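Local coordinates for Spermidine/putrescine ABC transporter, periplasmic binding protein (Treponema pallidum, PDB 2V84), which probably binds polyamines such as spermidine and putrescine as the periplasmic receptor of an ABC transporter, at residues Glu281-Pro295 / Ile298-Tyr312. Numbering follows the deposited sequence. Where two conformers were deposited one is given.
Sequences EPAHYAEFLDTFGFP and IHREAAAYQKKTPYY
Q306 of the returning loop lies along the C-terminal half of helix 282-292 and ties D290, in its last turns, to F294 in the segment that follows. Q306 CB lies 3.2 Å from D290 OD1, CG packs on A286 CB, and CD and OE1 rest against L289 CD1. With the chain extended beyond CG, NE2 at the tip donates twice, which fixes the amide's rotation. One bond runs to D290 OD1 (3.1 Å); for the other, NE2 comes in nearly in line with the F294 C=O bond (3.0 Å to O). K308 N meets D290 OD1 from the other face of the carboxylate, while K307 N gives D290 OD2 a short, straight bond of 2.7 Å on its syn side; one carboxylate thus gathers three donors from the loop. At the helix start, P282 CB sits over the face of the Y305 ring, and the Y285 and H299 rings, 13° from parallel, scarcely overlap. Y285 OH is hydrogen-bonded to Y127 O, and H299 NE2 to L280 O. Past the helix, G293 O accepts a hydrogen bond from Y311 N (2.8 Å), and P295 CD lies over the Y312 ring. Helix and loop pack on strand 125-137 through Y285, L289, P295 and I298 in the bilobal periplasmic binding protein fold.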
loop_
_atom_site.group_PDB
_atom_site.type_symbol
_atom_site.label_atom_id
_atom_site.label_comp_id
_atom_site.label_asym_id
_atom_site.label_seq_id
_atom_site.Cartn_x
_atom_site.Cartn_y
_atom_site.Cartn_z
ATOM N N GLU A 281 10.270 -2.626 -17.053
ATOM C CA GLU A 281 10.016 -2.725 -18.491
ATOM C C GLU A 281 8.515 -2.511 -18.705
ATOM O O GLU A 281 7.726 -3.124 -18.009
ATOM C CB GLU A 281 10.444 -4.091 -19.022
ATOM C CG GLU A 281 10.875 -4.084 -20.476
ATOM C CD GLU A 281 12.172 -3.328 -20.730
ATOM O OE1 GLU A 281 13.256 -3.808 -20.286
ATOM O OE2 GLU A 281 12.110 -2.273 -21.414
ATOM N N PRO A 282 8.130 -1.628 -19.647
ATOM C CA PRO A 282 6.743 -1.169 -19.851
ATOM C C PRO A 282 5.686 -2.265 -19.924
ATOM O O PRO A 282 4.640 -2.151 -19.273
ATOM C CB PRO A 282 6.832 -0.433 -21.185
ATOM C CG PRO A 282 8.205 0.128 -21.164
ATOM C CD PRO A 282 9.042 -0.967 -20.598
ATOM N N ALA A 283 5.954 -3.305 -20.720
ATOM C CA ALA A 283 5.021 -4.424 -20.855
ATOM C C ALA A 283 4.925 -5.266 -19.593
ATOM O O ALA A 283 3.846 -5.777 -19.258
ATOM C CB ALA A 283 5.393 -5.298 -22.052
ATOM N N HIS A 284 6.054 -5.395 -18.896
ATOM C CA HIS A 284 6.149 -6.192 -17.679
ATOM C C HIS A 284 5.585 -5.463 -16.467
ATOM O O HIS A 284 5.035 -6.093 -15.560
ATOM C CB HIS A 284 7.598 -6.607 -17.443
ATOM C CG HIS A 284 8.113 -7.567 -18.470
ATOM N ND1 HIS A 284 8.658 -7.154 -19.668
ATOM C CD2 HIS A 284 8.141 -8.919 -18.492
ATOM C CE1 HIS A 284 9.016 -8.211 -20.374
ATOM N NE2 HIS A 284 8.720 -9.294 -19.679
ATOM N N TYR A 285 5.732 -4.139 -16.459
ATOM C CA TYR A 285 5.062 -3.297 -15.472
ATOM C C TYR A 285 3.556 -3.275 -15.703
ATOM O O TYR A 285 2.774 -3.384 -14.754
ATOM C CB TYR A 285 5.615 -1.873 -15.427
ATOM C CG TYR A 285 5.219 -1.219 -14.124
ATOM C CD1 TYR A 285 5.855 -1.567 -12.933
ATOM C CD2 TYR A 285 4.189 -0.292 -14.075
ATOM C CE1 TYR A 285 5.496 -0.998 -11.734
ATOM C CE2 TYR A 285 3.806 0.285 -12.872
ATOM C CZ TYR A 285 4.454 -0.081 -11.707
ATOM O OH TYR A 285 4.086 0.479 -10.505
ATOM N N ALA A 286 3.148 -3.178 -16.964
ATOM C CA ALA A 286 1.729 -3.224 -17.296
ATOM C C ALA A 286 1.105 -4.559 -16.899
ATOM O O ALA A 286 -0.011 -4.581 -16.404
ATOM C CB ALA A 286 1.506 -2.940 -18.743
ATOM N N GLU A 287 1.827 -5.664 -17.095
ATOM C CA GLU A 287 1.350 -6.976 -16.637
ATOM C C GLU A 287 1.181 -7.033 -15.115
ATOM O O GLU A 287 0.248 -7.674 -14.606
ATOM C CB GLU A 287 2.258 -8.110 -17.148
ATOM C CG GLU A 287 1.958 -9.496 -16.557
ATOM C CD GLU A 287 2.892 -10.576 -17.075
ATOM O OE1 GLU A 287 3.329 -10.469 -18.228
ATOM O OE2 GLU A 287 3.189 -11.540 -16.338
ATOM N N PHE A 288 2.075 -6.353 -14.394
ATOM C CA PHE A 288 1.955 -6.195 -12.950
ATOM C C PHE A 288 0.671 -5.444 -12.586
ATOM O O PHE A 288 -0.102 -5.903 -11.740
ATOM C CB PHE A 288 3.182 -5.473 -12.376
ATOM C CG PHE A 288 2.954 -4.881 -11.000
ATOM C CD1 PHE A 288 2.700 -5.698 -9.895
ATOM C CD2 PHE A 288 2.990 -3.504 -10.812
ATOM C CE1 PHE A 288 2.478 -5.158 -8.645
ATOM C CE2 PHE A 288 2.769 -2.951 -9.547
ATOM C CZ PHE A 288 2.512 -3.781 -8.466
ATOM N N LEU A 289 0.437 -4.300 -13.224
ATOM C CA LEU A 289 -0.727 -3.478 -12.905
ATOM C C LEU A 289 -2.031 -4.192 -13.205
ATOM O O LEU A 289 -2.978 -4.135 -12.416
ATOM C CB LEU A 289 -0.671 -2.155 -13.661
ATOM C CG LEU A 289 0.535 -1.270 -13.360
ATOM C CD1 LEU A 289 0.589 -0.141 -14.381
ATOM C CD2 LEU A 289 0.538 -0.724 -11.917
ATOM N N ASP A 290 -2.054 -4.886 -14.339
ATOM C CA ASP A 290 -3.244 -5.591 -14.823
ATOM C C ASP A 290 -3.619 -6.755 -13.919
ATOM O O ASP A 290 -4.783 -7.173 -13.890
ATOM C CB ASP A 290 -2.982 -6.149 -16.212
ATOM C CG ASP A 290 -3.062 -5.108 -17.301
ATOM O OD1 ASP A 290 -3.437 -3.950 -17.044
ATOM O OD2 ASP A 290 -2.749 -5.467 -18.449
ATOM N N THR A 291 -2.623 -7.314 -13.229
ATOM C CA THR A 291 -2.833 -8.420 -12.309
ATOM C C THR A 291 -3.806 -8.003 -11.212
ATOM O O THR A 291 -4.603 -8.830 -10.766
ATOM C CB THR A 291 -1.502 -8.931 -11.699
ATOM O OG1 THR A 291 -0.708 -9.551 -12.720
ATOM C CG2 THR A 291 -1.748 -9.968 -10.596
ATOM N N PHE A 292 -3.761 -6.722 -10.825
ATOM C CA PHE A 292 -4.514 -6.201 -9.681
ATOM C C PHE A 292 -5.548 -5.126 -10.014
ATOM O O PHE A 292 -6.268 -4.667 -9.123
ATOM C CB PHE A 292 -3.561 -5.652 -8.622
ATOM C CG PHE A 292 -2.550 -6.647 -8.141
ATOM C CD1 PHE A 292 -2.918 -7.656 -7.256
ATOM C CD2 PHE A 292 -1.223 -6.573 -8.569
ATOM C CE1 PHE A 292 -1.990 -8.590 -6.816
ATOM C CE2 PHE A 292 -0.292 -7.477 -8.123
ATOM C CZ PHE A 292 -0.671 -8.489 -7.248
ATOM N N GLY A 293 -5.620 -4.706 -11.273
ATOM C CA GLY A 293 -6.524 -3.612 -11.654
ATOM C C GLY A 293 -6.013 -2.251 -11.220
ATOM O O GLY A 293 -6.790 -1.351 -10.957
ATOM N N PHE A 294 -4.688 -2.122 -11.134
ATOM C CA PHE A 294 -4.027 -0.891 -10.749
ATOM C C PHE A 294 -3.896 0.062 -11.930
ATOM O O PHE A 294 -3.724 -0.387 -13.070
ATOM C CB PHE A 294 -2.613 -1.218 -10.307
ATOM C CG PHE A 294 -2.500 -1.933 -9.000
ATOM C CD1 PHE A 294 -3.488 -1.847 -8.019
ATOM C CD2 PHE A 294 -1.317 -2.613 -8.704
ATOM C CE1 PHE A 294 -3.309 -2.476 -6.782
ATOM C CE2 PHE A 294 -1.122 -3.220 -7.476
ATOM C CZ PHE A 294 -2.107 -3.170 -6.522
ATOM N N PRO A 295 -3.989 1.379 -11.676
ATOM C CA PRO A 295 -3.644 2.362 -12.700
ATOM C C PRO A 295 -2.144 2.581 -12.704
ATOM O O PRO A 295 -1.467 2.221 -11.746
ATOM C CB PRO A 295 -4.351 3.623 -12.213
ATOM C CG PRO A 295 -4.281 3.497 -10.707
ATOM C CD PRO A 295 -4.448 2.030 -10.425
ATOM N N ILE A 298 2.895 5.315 -11.292
ATOM C CA ILE A 298 4.319 5.689 -11.232
ATOM C C ILE A 298 5.053 5.647 -12.565
ATOM O O ILE A 298 6.170 6.155 -12.674
ATOM C CB ILE A 298 5.156 4.818 -10.212
ATOM C CG1 ILE A 298 5.408 3.398 -10.743
ATOM C CG2 ILE A 298 4.509 4.804 -8.832
ATOM C CD1 ILE A 298 6.438 2.625 -9.953
ATOM N N HIS A 299 4.432 5.039 -13.566
ATOM C CA HIS A 299 5.152 4.606 -14.768
ATOM C C HIS A 299 4.607 5.339 -15.971
ATOM O O HIS A 299 3.395 5.267 -16.263
ATOM C CB HIS A 299 4.982 3.089 -14.946
ATOM C CG HIS A 299 6.004 2.449 -15.838
ATOM N ND1 HIS A 299 5.989 2.582 -17.213
ATOM C CD2 HIS A 299 7.050 1.632 -15.554
ATOM C CE1 HIS A 299 6.986 1.889 -17.732
ATOM N NE2 HIS A 299 7.645 1.305 -16.747
ATOM N N ARG A 300 5.482 6.032 -16.694
ATOM C CA ARG A 300 4.987 6.851 -17.809
ATOM C C ARG A 300 4.660 6.146 -19.117
ATOM O O ARG A 300 4.055 6.751 -19.992
ATOM C CB ARG A 300 5.747 8.179 -17.991
ATOM C CG ARG A 300 7.193 8.178 -17.674
ATOM C CD ARG A 300 7.784 9.543 -17.939
ATOM N NE ARG A 300 9.059 9.416 -18.638
ATOM C CZ ARG A 300 9.214 9.502 -19.954
ATOM N NH1 ARG A 300 8.174 9.738 -20.742
ATOM N NH2 ARG A 300 10.417 9.355 -20.484
ATOM N N GLU A 301 4.994 4.862 -19.226
ATOM C CA GLU A 301 4.707 4.100 -20.437
ATOM C C GLU A 301 3.632 3.051 -20.221
ATOM O O GLU A 301 2.853 2.774 -21.131
ATOM C CB GLU A 301 5.976 3.409 -20.956
ATOM C CG GLU A 301 7.082 4.366 -21.370
ATOM C CD GLU A 301 6.659 5.277 -22.483
ATOM O OE1 GLU A 301 6.495 4.762 -23.616
ATOM O OE2 GLU A 301 6.494 6.499 -22.233
ATOM N N ALA A 302 3.571 2.494 -19.011
ATOM C CA ALA A 302 2.848 1.248 -18.791
ATOM C C ALA A 302 1.353 1.240 -19.133
ATOM O O ALA A 302 0.826 0.206 -19.541
ATOM C CB ALA A 302 3.096 0.726 -17.404
ATOM N N ALA A 303 0.670 2.372 -18.976
ATOM C CA ALA A 303 -0.766 2.441 -19.271
ATOM C C ALA A 303 -1.115 2.081 -20.731
ATOM O O ALA A 303 -2.178 1.507 -20.995
ATOM C CB ALA A 303 -1.330 3.807 -18.890
ATOM N N ALA A 304 -0.210 2.403 -21.650
ATOM C CA ALA A 304 -0.374 2.122 -23.090
ATOM C C ALA A 304 -0.318 0.626 -23.425
ATOM O O ALA A 304 -0.730 0.187 -24.521
ATOM C CB ALA A 304 0.695 2.864 -23.881
ATOM N N TYR A 305 0.185 -0.137 -22.463
ATOM C CA TYR A 305 0.499 -1.548 -22.614
ATOM C C TYR A 305 -0.486 -2.393 -21.817
ATOM O O TYR A 305 -0.449 -3.619 -21.876
ATOM C CB TYR A 305 1.909 -1.800 -22.075
ATOM C CG TYR A 305 3.046 -1.269 -22.927
ATOM C CD1 TYR A 305 3.410 0.072 -22.895
ATOM C CD2 TYR A 305 3.783 -2.125 -23.742
ATOM C CE1 TYR A 305 4.459 0.553 -23.669
ATOM C CE2 TYR A 305 4.839 -1.653 -24.524
ATOM C CZ TYR A 305 5.174 -0.318 -24.485
ATOM O OH TYR A 305 6.221 0.132 -25.265
ATOM N N GLN A 306 -1.339 -1.728 -21.033
ATOM C CA GLN A 306 -2.274 -2.416 -20.148
ATOM C C GLN A 306 -3.481 -2.986 -20.901
ATOM O O GLN A 306 -3.977 -2.386 -21.859
ATOM C CB GLN A 306 -2.748 -1.482 -19.039
ATOM C CG GLN A 306 -1.706 -1.218 -17.960
ATOM C CD GLN A 306 -2.272 -0.425 -16.797
ATOM O OE1 GLN A 306 -2.038 0.764 -16.678
ATOM N NE2 GLN A 306 -3.039 -1.086 -15.949
ATOM N N LYS A 307 -3.938 -4.146 -20.441
ATOM C CA LYS A 307 -5.134 -4.791 -20.964
ATOM C C LYS A 307 -6.335 -4.580 -20.037
ATOM O O LYS A 307 -7.473 -4.791 -20.446
ATOM C CB LYS A 307 -4.894 -6.298 -21.169
ATOM C CG LYS A 307 -3.658 -6.681 -21.994
ATOM C CD LYS A 307 -3.756 -6.208 -23.433
ATOM C CE LYS A 307 -2.659 -6.815 -24.310
ATOM N NZ LYS A 307 -1.313 -6.256 -23.972
ATOM N N LYS A 308 -6.085 -4.172 -18.795
ATOM C CA LYS A 308 -7.148 -4.061 -17.808
ATOM C C LYS A 308 -7.479 -2.604 -17.452
ATOM O O LYS A 308 -6.581 -1.790 -17.199
ATOM C CB LYS A 308 -6.806 -4.882 -16.552
ATOM C CG LYS A 308 -7.967 -5.043 -15.575
ATOM C CD LYS A 308 -7.703 -6.090 -14.500
ATOM C CE LYS A 308 -8.833 -6.101 -13.478
ATOM N NZ LYS A 308 -10.184 -6.268 -14.111
ATOM N N THR A 309 -8.775 -2.296 -17.448
ATOM C CA THR A 309 -9.298 -1.022 -16.938
ATOM C C THR A 309 -9.108 -0.971 -15.415
ATOM O O THR A 309 -9.598 -1.852 -14.699
ATOM C CB THR A 309 -10.789 -0.829 -17.328
ATOM O OG1 THR A 309 -10.918 -0.928 -18.753
ATOM C CG2 THR A 309 -11.315 0.529 -16.866
ATOM N N PRO A 310 -8.370 0.047 -14.915
ATOM C CA PRO A 310 -8.082 0.139 -13.482
ATOM C C PRO A 310 -9.328 0.346 -12.605
ATOM O O PRO A 310 -10.306 0.946 -13.045
ATOM C CB PRO A 310 -7.150 1.359 -13.379
ATOM C CG PRO A 310 -6.654 1.607 -14.757
ATOM C CD PRO A 310 -7.749 1.152 -15.669
ATOM N N TYR A 311 -9.257 -0.144 -11.363
ATOM C CA TYR A 311 -10.342 -0.018 -10.384
ATOM C C TYR A 311 -10.448 1.383 -9.816
ATOM O O TYR A 311 -11.481 1.770 -9.298
ATOM C CB TYR A 311 -10.184 -1.031 -9.251
ATOM C CG TYR A 311 -10.405 -2.453 -9.707
ATOM C CD1 TYR A 311 -11.466 -2.765 -10.540
ATOM C CD2 TYR A 311 -9.550 -3.487 -9.313
ATOM C CE1 TYR A 311 -11.687 -4.056 -10.974
ATOM C CE2 TYR A 311 -9.765 -4.802 -9.753
ATOM C CZ TYR A 311 -10.841 -5.066 -10.575
ATOM O OH TYR A 311 -11.098 -6.341 -11.016
ATOM N N TYR A 312 -9.357 2.125 -9.894
ATOM C CA TYR A 312 -9.360 3.554 -9.622
ATOM C C TYR A 312 -8.352 4.204 -10.573
ATOM O O TYR A 312 -7.508 3.498 -11.145
ATOM C CB TYR A 312 -9.047 3.832 -8.155
ATOM C CG TYR A 312 -7.805 3.166 -7.594
ATOM C CD1 TYR A 312 -6.570 3.814 -7.628
ATOM C CD2 TYR A 312 -7.870 1.912 -6.988
ATOM C CE1 TYR A 312 -5.415 3.202 -7.094
ATOM C CE2 TYR A 312 -6.714 1.300 -6.428
ATOM C CZ TYR A 312 -5.498 1.952 -6.494
ATOM O OH TYR A 312 -4.346 1.387 -5.945
HETATM O O HOH W 1 2.173 2.467 -10.903
HETATM O O HOH W 2 -0.575 -5.809 -20.278
HETATM O O HOH W 3 -5.512 -2.254 -14.429
#